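Local structure of transcriptional regulator, ROK family (1Z05) at residues A[110-115]-A[404-409]; A[172-177]-A[210-215]. The protein probably binds DNA as a zinc-containing transcriptional regulator of the ROK family, a homologue of the E. coli repressor Mlc, with a likely role in carbohydrate metabolism. One frame throughout, in Å; residues are numbered along the deposited sequence.

Both interactions involve one mixed sheet of the ASKHA-type fold of ROK proteins, with strand order 131-138, 119-126, 108-116, 168-176, 212-216. Interaction 1 sets the start of helix 407-418 on strand 108-116, and interaction 2 pairs strand 168-176 with 212-216, the outermost strand at that edge within this chain. Their centres lie about 8 Å apart. Strands 108-116 and 168-176 are direct neighbours, joined by probable hydrogen bonds from M113 N to A173 O (2.7 Å) and from A173 N to L111 O (2.8 Å). G409 O also packs on A173 CB at 3.2 Å, so the helix start bears on both contacts. Neither includes a zinc ligand; R114 of interaction 1 binds a sulfate.

Interaction 1 (A[110-115]-A[404-409]); sequences FLSMRL and QATMPG. With SO4 (sulfate ion), chain C.
S112 and G409 bring the two backbones to within 5.1 Å, CA to CA, where the start of helix 407-418 comes down on segment 110-115 of strand 108-116. A type I turn from Q404 to M407 leads the chain into that helix and directs A405 and T406 at the strand. Glycine suits position 409 because a CB there would collide with S112 OG, which lies just 3.2 Å from G409 CA.

S112 makes the direct polar link. Its OG, swung opposite the backbone N (chi1 -175°), donates to T406 O over 2.6 Å, in the carbonyl plane on a lone pair, with a C=O...donor angle of 127°. A small hydroxyl fits this tight gap and still reaches a backbone acceptor. Water 1 donates to the same OG and to M113 O, and makes weak bonds with A405 O and G409 N, filling the seam between turn and strand. T406 meets the strand with carbon: CG2 lies 3.4 Å from S112 O.

At the other end, the aliphatic part of R114 runs past the turn, with CD 3.7 Å from A405 CB. Its chain is extended from CG to NE, carrying the guanidinium beyond the turn. There NH2 donates to O4 of a sulfate ion, probably from the crystallisation liquor, at the edge of the group (2.8 Å, N-H...O 165°), while water 2 links NH1 to A405 O. The charge is probably balanced mainly by D217, in a salt bridge with NH1; Y119 OH bonds to NE and also to the sulfate.

Strand 119-126 flanks the site, its A123 and H125 touching T406. On the other face of the sheet M113 packs against L151 and I155 of helix 144-161, leaving strand 108-116 sandwiched between two helices.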
loop_
_atom_site.group_PDB
_atom_site.type_symbol
_atom_site.label_atom_id
_atom_site.label_comp_id
_atom_site.label_asym_id
_atom_site.label_seq_id
_atom_site.Cartn_x
_atom_site.Cartn_y
_atom_site.Cartn_z
ATOM N N PHE A 110 -24.214 15.938 -4.882
ATOM C CA PHE A 110 -23.772 14.783 -5.656
ATOM C C PHE A 110 -24.717 13.615 -5.367
ATOM O O PHE A 110 -25.415 13.615 -4.351
ATOM C CB PHE A 110 -22.306 14.419 -5.331
ATOM C CG PHE A 110 -22.061 14.019 -3.888
ATOM C CD1 PHE A 110 -22.208 12.697 -3.484
ATOM C CD2 PHE A 110 -21.653 14.966 -2.947
ATOM C CE1 PHE A 110 -21.972 12.308 -2.157
ATOM C CE2 PHE A 110 -21.394 14.594 -1.625
ATOM C CZ PHE A 110 -21.561 13.269 -1.225
ATOM N N LEU A 111 -24.744 12.643 -6.275
ATOM C CA LEU A 111 -25.440 11.390 -6.057
ATOM C C LEU A 111 -24.465 10.348 -5.549
ATOM O O LEU A 111 -23.320 10.269 -6.017
ATOM C CB LEU A 111 -26.054 10.863 -7.361
ATOM C CG LEU A 111 -27.265 11.525 -8.001
ATOM C CD1 LEU A 111 -27.783 10.584 -9.095
ATOM C CD2 LEU A 111 -28.354 11.801 -6.984
ATOM N N SER A 112 -24.908 9.571 -4.571
ATOM C CA SER A 112 -24.135 8.434 -4.093
ATOM C C SER A 112 -25.063 7.242 -4.172
ATOM O O SER A 112 -26.205 7.306 -3.710
ATOM C CB SER A 112 -23.636 8.660 -2.663
ATOM O OG SER A 112 -22.780 7.604 -2.250
ATOM N N MET A 113 -24.579 6.171 -4.796
ATOM C CA MET A 113 -25.363 4.971 -5.012
ATOM C C MET A 113 -24.689 3.745 -4.415
ATOM O O MET A 113 -23.460 3.668 -4.335
ATOM C CB MET A 113 -25.570 4.757 -6.514
ATOM C CG MET A 113 -26.326 5.888 -7.192
ATOM S SD MET A 113 -26.326 5.741 -8.991
ATOM C CE MET A 113 -27.570 4.488 -9.232
ATOM N N ARG A 114 -25.499 2.790 -3.986
ATOM C CA ARG A 114 -24.991 1.461 -3.678
ATOM C C ARG A 114 -25.731 0.428 -4.513
ATOM O O ARG A 114 -26.969 0.391 -4.513
ATOM C CB ARG A 114 -25.132 1.125 -2.190
ATOM C CG ARG A 114 -24.740 -0.338 -1.884
ATOM C CD ARG A 114 -24.897 -0.717 -0.409
ATOM N NE ARG A 114 -24.757 -2.164 -0.251
ATOM C CZ ARG A 114 -23.590 -2.797 -0.167
ATOM N NH1 ARG A 114 -22.447 -2.105 -0.201
ATOM N NH2 ARG A 114 -23.563 -4.122 -0.067
ATOM N N LEU A 115 -24.970 -0.400 -5.226
ATOM C CA LEU A 115 -25.513 -1.602 -5.837
ATOM C C LEU A 115 -25.305 -2.746 -4.855
ATOM O O LEU A 115 -24.197 -3.276 -4.732
ATOM C CB LEU A 115 -24.847 -1.899 -7.192
ATOM C CG LEU A 115 -25.432 -3.059 -8.019
ATOM C CD1 LEU A 115 -26.932 -2.874 -8.269
ATOM C CD2 LEU A 115 -24.697 -3.233 -9.347
ATOM N N GLN A 404 -25.479 3.241 6.869
ATOM C CA GLN A 404 -25.367 4.390 5.974
ATOM C C GLN A 404 -24.639 3.907 4.728
ATOM O O GLN A 404 -23.417 4.049 4.592
ATOM C CB GLN A 404 -24.643 5.569 6.637
ATOM C CG GLN A 404 -25.282 6.068 7.936
ATOM C CD GLN A 404 -24.796 5.303 9.154
ATOM O OE1 GLN A 404 -24.248 4.211 9.034
ATOM N NE2 GLN A 404 -25.001 5.874 10.338
ATOM N N ALA A 405 -25.416 3.317 3.829
ATOM C CA ALA A 405 -24.876 2.599 2.689
ATOM C C ALA A 405 -24.208 3.502 1.651
ATOM O O ALA A 405 -23.388 3.030 0.863
ATOM C CB ALA A 405 -25.972 1.763 2.044
ATOM N N THR A 406 -24.553 4.789 1.645
ATOM C CA THR A 406 -24.013 5.697 0.627
ATOM C C THR A 406 -22.907 6.650 1.121
ATOM O O THR A 406 -22.354 7.410 0.326
ATOM C CB THR A 406 -25.116 6.484 -0.131
ATOM O OG1 THR A 406 -25.824 7.342 0.775
ATOM C CG2 THR A 406 -26.100 5.530 -0.821
ATOM N N MET A 407 -22.587 6.600 2.416
ATOM C CA MET A 407 -21.451 7.357 2.952
ATOM C C MET A 407 -20.105 6.977 2.339
ATOM O O MET A 407 -19.255 7.854 2.183
ATOM C CB MET A 407 -21.369 7.302 4.487
ATOM C CG MET A 407 -22.325 8.249 5.204
ATOM S SD MET A 407 -22.487 9.916 4.500
ATOM C CE MET A 407 -20.904 10.658 4.878
ATOM N N PRO A 408 -19.881 5.674 2.030
ATOM C CA PRO A 408 -18.693 5.324 1.258
ATOM C C PRO A 408 -18.570 6.100 -0.057
ATOM O O PRO A 408 -17.485 6.554 -0.387
ATOM C CB PRO A 408 -18.874 3.819 0.992
ATOM C CG PRO A 408 -19.668 3.338 2.150
ATOM C CD PRO A 408 -20.637 4.465 2.436
ATOM N N GLY A 409 -19.673 6.276 -0.789
ATOM C CA GLY A 409 -19.628 7.054 -2.023
ATOM C C GLY A 409 -19.331 8.520 -1.754
ATOM O O GLY A 409 -18.620 9.174 -2.524
HETATM S S SO4 C . -26.158 -6.424 1.019
HETATM O O1 SO4 C . -26.531 -5.310 1.881
HETATM O O2 SO4 C . -25.051 -7.173 1.593
HETATM O O3 SO4 C . -27.339 -7.279 0.900
HETATM O O4 SO4 C . -25.749 -5.925 -0.290
HETATM O O HOH W 1 -22.019 4.665 -1.790
HETATM O O HOH W 2 -21.888 0.909 0.030
#

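Interaction 2 (A[172-177]-A[210-215]); sequences IAITLP and LPVFVA
F213 O takes the shortest bond of this strand pair, 2.8 Å from I174 N, and A173 CA approaches the same oxygen at 3.2 Å in a CA-H...O contact. Strands 172-176 and 212-215 run parallel, 13° apart, with I172, A173, I174 and T175 facing V212, F213, V214 and A215. The ladder alternates between the two chains: I172 N binds P211 O, F213 N binds I172 O, and A215 N binds I174 O. The last rung, L176 N to A215 O, is longer at 3.3 Å and more bent, N-H...O 139°.

Beta-branched I172, I174, V212 and V214 favour the extended backbone and share one face. There I174 and V214 lie side by side, CG2 to CG2 3.8 Å; I174 CG1 turns opposite the backbone N (chi1 -179°), leaving CG2 for the valine. Past the end of that row, L176 CD2 reaches V214 CG1 at 3.9 Å. I172 and L210 cross almost at right angles, their CD1 atoms 3.8 Å apart, extending the apolar strip before the strand. On the other face, the edge of the F213 ring lies near I172 O, with CD2 the closest ring atom.

Helix 200-208 covers the I172, I174 and V212 face through L200 and I204, while I413 of helix 407-418 packs on A173 and F213 opposite; M113 of strand 108-116 flanks I172 and I174.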
loop_
_atom_site.group_PDB
_atom_site.type_symbol
_atom_site.label_atom_id
_atom_site.label_comp_id
_atom_site.label_asym_id
_atom_site.label_seq_id
_atom_site.Cartn_x
_atom_site.Cartn_y
_atom_site.Cartn_z
ATOM N N ILE A 172 -21.373 11.584 -9.512
ATOM C CA ILE A 172 -22.043 10.387 -9.035
ATOM C C ILE A 172 -20.990 9.426 -8.490
ATOM O O ILE A 172 -19.984 9.155 -9.144
ATOM C CB ILE A 172 -22.865 9.700 -10.165
ATOM C CG1 ILE A 172 -24.053 10.583 -10.572
ATOM C CG2 ILE A 172 -23.357 8.310 -9.727
ATOM C CD1 ILE A 172 -24.750 10.193 -11.869
ATOM N N ALA A 173 -21.218 8.942 -7.274
ATOM C CA ALA A 173 -20.407 7.881 -6.699
ATOM C C ALA A 173 -21.246 6.613 -6.595
ATOM O O ALA A 173 -22.439 6.669 -6.289
ATOM C CB ALA A 173 -19.866 8.313 -5.329
ATOM N N ILE A 174 -20.630 5.471 -6.890
ATOM C CA ILE A 174 -21.299 4.180 -6.745
ATOM C C ILE A 174 -20.345 3.164 -6.120
ATOM O O ILE A 174 -19.198 3.024 -6.555
ATOM C CB ILE A 174 -21.963 3.682 -8.082
ATOM C CG1 ILE A 174 -22.687 2.337 -7.891
ATOM C CG2 ILE A 174 -20.972 3.643 -9.260
ATOM C CD1 ILE A 174 -23.869 2.135 -8.866
ATOM N N THR A 175 -20.820 2.500 -5.068
ATOM C CA THR A 175 -20.026 1.501 -4.361
ATOM C C THR A 175 -20.782 0.186 -4.398
ATOM O O THR A 175 -22.011 0.169 -4.526
ATOM C CB THR A 175 -19.721 1.926 -2.899
ATOM O OG1 THR A 175 -20.954 2.215 -2.220
ATOM C CG2 THR A 175 -18.838 3.177 -2.884
ATOM N N LEU A 176 -20.039 -0.915 -4.332
ATOM C CA LEU A 176 -20.612 -2.240 -4.500
ATOM C C LEU A 176 -19.596 -3.285 -4.054
ATOM O O LEU A 176 -18.393 -3.032 -4.093
ATOM C CB LEU A 176 -20.986 -2.488 -5.978
ATOM C CG LEU A 176 -19.878 -2.405 -7.041
ATOM C CD1 LEU A 176 -20.209 -3.298 -8.202
ATOM C CD2 LEU A 176 -19.683 -0.980 -7.530
ATOM N N PRO A 177 -20.074 -4.463 -3.631
ATOM C CA PRO A 177 -19.137 -5.568 -3.349
ATOM C C PRO A 177 -18.527 -6.091 -4.660
ATOM O O PRO A 177 -19.077 -5.836 -5.732
ATOM C CB PRO A 177 -20.035 -6.635 -2.719
ATOM C CG PRO A 177 -21.417 -6.346 -3.283
ATOM C CD PRO A 177 -21.480 -4.842 -3.392
ATOM N N LEU A 210 -21.924 13.366 -16.235
ATOM C CA LEU A 210 -21.294 13.648 -14.936
ATOM C C LEU A 210 -20.070 12.775 -14.675
ATOM O O LEU A 210 -20.047 11.623 -15.105
ATOM C CB LEU A 210 -22.303 13.439 -13.803
ATOM C CG LEU A 210 -23.482 14.420 -13.685
ATOM C CD1 LEU A 210 -24.520 13.920 -12.670
ATOM C CD2 LEU A 210 -23.027 15.830 -13.344
ATOM N N PRO A 211 -19.055 13.312 -13.960
ATOM C CA PRO A 211 -17.982 12.421 -13.505
ATOM C C PRO A 211 -18.518 11.348 -12.567
ATOM O O PRO A 211 -19.370 11.624 -11.709
ATOM C CB PRO A 211 -17.014 13.350 -12.752
ATOM C CG PRO A 211 -17.768 14.612 -12.515
ATOM C CD PRO A 211 -18.840 14.716 -13.549
ATOM N N VAL A 212 -18.018 10.130 -12.752
ATOM C CA VAL A 212 -18.478 8.966 -12.020
ATOM C C VAL A 212 -17.279 8.331 -11.323
ATOM O O VAL A 212 -16.214 8.152 -11.936
ATOM C CB VAL A 212 -19.156 7.920 -12.956
ATOM C CG1 VAL A 212 -19.776 6.791 -12.145
ATOM C CG2 VAL A 212 -20.230 8.597 -13.824
ATOM N N PHE A 213 -17.485 8.007 -10.052
ATOM C CA PHE A 213 -16.498 7.391 -9.174
ATOM C C PHE A 213 -17.060 6.063 -8.692
ATOM O O PHE A 213 -18.072 6.026 -7.984
ATOM C CB PHE A 213 -16.199 8.330 -7.991
ATOM C CG PHE A 213 -15.662 9.662 -8.428
ATOM C CD1 PHE A 213 -14.295 9.849 -8.591
ATOM C CD2 PHE A 213 -16.524 10.702 -8.761
ATOM C CE1 PHE A 213 -13.795 11.062 -9.044
ATOM C CE2 PHE A 213 -16.029 11.914 -9.216
ATOM C CZ PHE A 213 -14.666 12.095 -9.351
ATOM N N VAL A 214 -16.394 4.978 -9.084
ATOM C CA VAL A 214 -16.836 3.621 -8.795
ATOM C C VAL A 214 -15.805 2.987 -7.877
ATOM O O VAL A 214 -14.602 3.119 -8.123
ATOM C CB VAL A 214 -16.925 2.773 -10.097
ATOM C CG1 VAL A 214 -17.587 1.426 -9.822
ATOM C CG2 VAL A 214 -17.702 3.529 -11.191
ATOM N N ALA A 215 -16.252 2.322 -6.813
ATOM C CA ALA A 215 -15.305 1.645 -5.919
ATOM C C ALA A 215 -15.899 0.423 -5.233
ATOM O O ALA A 215 -17.120 0.296 -5.091
ATOM C CB ALA A 215 -14.728 2.638 -4.873
#